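Local structure of predicted sugar phosphatases of the HAD superfamily (Cytophaga hutchinsonii, 2HX1) at residues 210-213 with 214-218. The protein is a predicted magnesium-dependent phosphatase of the HAD superfamily, probably hydrolysing phosphorylated sugars. Sequence-based numbering, arbitrary orientation.
Sequences FMFA and YDMLR
Y214 and A213 adjoin within helix 208-218, a worked example of how successive helical positions face different surroundings. The backbone of Y214 is tied one turn back, its N-H reaching F210 O at 2.8 Å, while its ring leaves the helix flank with CG anti to the backbone N (chi1 -179°). The selenium of M211, a selenomethionine, meets that ring at its edge, close to the ring plane, with SE 4.1 Å from Y214 CD2: an edge-on Met-aromatic contact. CD of R218 sits 3.5 Å above one face of the Y214 ring, off toward the rim. A weak hydrogen bond of 3.2 Å runs from R218 NH1 to Y214 OH. A213 turns inward, against Y50 and F18 of the parallel HAD core sheet, and its carbonyl O accepts the N-H of L217 at 3.0 Å; L217 packs on the same sheet, at C16, Y50 and I228.

F212 and the selenomethionine M216, both largely exposed, extend side by side, M216 also reaching Y50. SE of M216 lies 3.8 Å from F212 CZ, oblique to the ring, a second Met-aromatic pair. F212 O has two donors, M216 N at 3.2 Å and a water that also donates to D215 OD2.

A213 and L217 thus pack on the sheet, while the two selenium-aromatic pairs flank them and touch it through M216 on Y50 and Y214 on I228; M211 also packs on M211 of a second subunit. Chemically, dispersion and weak polar contacts supplement regular i to i+4 bonding, and the water links a carbonyl to a carboxylate that probably carries negative charge.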
loop_
_atom_site.group_PDB
_atom_site.type_symbol
_atom_site.label_atom_id
_atom_site.label_comp_id
_atom_site.label_asym_id
_atom_site.label_seq_id
_atom_site.Cartn_x
_atom_site.Cartn_y
_atom_site.Cartn_z
ATOM N N PHE A 210 -27.788 -3.923 -3.723
ATOM C CA PHE A 210 -28.409 -3.520 -4.982
ATOM C C PHE A 210 -29.231 -4.672 -5.516
ATOM O O PHE A 210 -30.353 -4.490 -5.930
ATOM C CB PHE A 210 -27.374 -3.161 -6.060
ATOM C CG PHE A 210 -26.508 -1.955 -5.750
ATOM C CD1 PHE A 210 -26.969 -0.894 -5.002
ATOM C CD2 PHE A 210 -25.215 -1.895 -6.247
ATOM C CE1 PHE A 210 -26.147 0.216 -4.755
ATOM C CE2 PHE A 210 -24.394 -0.819 -5.996
ATOM C CZ PHE A 210 -24.860 0.251 -5.249
HETATM N N MSE A 211 -28.662 -5.862 -5.514
HETATM C CA MSE A 211 -29.341 -7.025 -6.062
HETATM C C MSE A 211 -30.632 -7.363 -5.280
HETATM O O MSE A 211 -31.637 -7.790 -5.845
HETATM C CB MSE A 211 -28.371 -8.208 -6.073
HETATM C CG MSE A 211 -28.937 -9.451 -6.718
HETATM SE SE MSE A 211 -29.684 -9.203 -8.575
HETATM C CE MSE A 211 -28.081 -9.453 -9.784
ATOM N N PHE A 212 -30.577 -7.186 -3.969
ATOM C CA PHE A 212 -31.725 -7.408 -3.094
ATOM C C PHE A 212 -32.883 -6.444 -3.429
ATOM O O PHE A 212 -34.025 -6.865 -3.612
ATOM C CB PHE A 212 -31.270 -7.286 -1.622
ATOM C CG PHE A 212 -32.384 -7.415 -0.649
ATOM C CD1 PHE A 212 -32.942 -8.643 -0.386
ATOM C CD2 PHE A 212 -32.914 -6.293 -0.035
ATOM C CE1 PHE A 212 -33.999 -8.755 0.506
ATOM C CE2 PHE A 212 -33.982 -6.390 0.832
ATOM C CZ PHE A 212 -34.520 -7.610 1.115
ATOM N N ALA A 213 -32.556 -5.161 -3.571
ATOM C CA ALA A 213 -33.528 -4.128 -3.921
ATOM C C ALA A 213 -34.059 -4.382 -5.326
ATOM O O ALA A 213 -35.261 -4.293 -5.570
ATOM C CB ALA A 213 -32.897 -2.731 -3.854
ATOM N N TYR A 214 -33.155 -4.687 -6.248
ATOM C CA TYR A 214 -33.534 -4.910 -7.644
ATOM C C TYR A 214 -34.507 -6.074 -7.745
ATOM O O TYR A 214 -35.525 -5.988 -8.423
ATOM C CB TYR A 214 -32.290 -5.196 -8.483
ATOM C CG TYR A 214 -32.512 -5.424 -9.981
ATOM C CD1 TYR A 214 -33.241 -4.522 -10.763
ATOM C CD2 TYR A 214 -31.944 -6.514 -10.614
ATOM C CE1 TYR A 214 -33.413 -4.725 -12.121
ATOM C CE2 TYR A 214 -32.113 -6.734 -11.981
ATOM C CZ TYR A 214 -32.851 -5.839 -12.736
ATOM O OH TYR A 214 -33.001 -6.082 -14.100
ATOM N N ASP A 215 -34.167 -7.176 -7.093
ATOM C CA ASP A 215 -35.036 -8.352 -7.107
ATOM C C ASP A 215 -36.444 -8.015 -6.561
ATOM O O ASP A 215 -37.434 -8.490 -7.088
ATOM C CB ASP A 215 -34.411 -9.478 -6.267
ATOM C CG ASP A 215 -35.189 -10.757 -6.359
ATOM O OD1 ASP A 215 -35.379 -11.251 -7.497
ATOM O OD2 ASP A 215 -35.614 -11.261 -5.298
HETATM N N MSE A 216 -36.533 -7.201 -5.507
HETATM C CA MSE A 216 -37.836 -6.798 -4.992
HETATM C C MSE A 216 -38.603 -5.986 -6.022
HETATM O O MSE A 216 -39.794 -6.170 -6.195
HETATM C CB MSE A 216 -37.698 -6.020 -3.691
HETATM C CG MSE A 216 -37.269 -6.938 -2.552
HETATM SE SE MSE A 216 -37.412 -6.107 -0.839
HETATM C CE MSE A 216 -39.482 -6.173 -0.607
ATOM N N LEU A 217 -37.929 -5.076 -6.712
ATOM C CA LEU A 217 -38.610 -4.257 -7.715
ATOM C C LEU A 217 -39.112 -5.139 -8.859
ATOM O O LEU A 217 -40.243 -5.012 -9.333
ATOM C CB LEU A 217 -37.697 -3.127 -8.220
ATOM C CG LEU A 217 -37.397 -1.998 -7.202
ATOM C CD1 LEU A 217 -36.104 -1.251 -7.532
ATOM C CD2 LEU A 217 -38.563 -1.046 -7.042
ATOM N N ARG A 218 -38.283 -6.075 -9.275
ATOM C CA ARG A 218 -38.658 -6.974 -10.338
ATOM C C ARG A 218 -39.893 -7.797 -10.022
ATOM O O ARG A 218 -40.598 -8.200 -10.970
ATOM C CB ARG A 218 -37.487 -7.893 -10.720
ATOM C CG ARG A 218 -36.487 -7.214 -11.637
ATOM C CD ARG A 218 -35.383 -8.179 -12.102
ATOM N NE ARG A 218 -35.835 -9.115 -13.143
ATOM C CZ ARG A 218 -35.979 -8.828 -14.449
ATOM N NH1 ARG A 218 -35.729 -7.612 -14.925
ATOM N NH2 ARG A 218 -36.395 -9.783 -15.291
HETATM O O HOH W 1 -35.304 -9.633 -2.918
#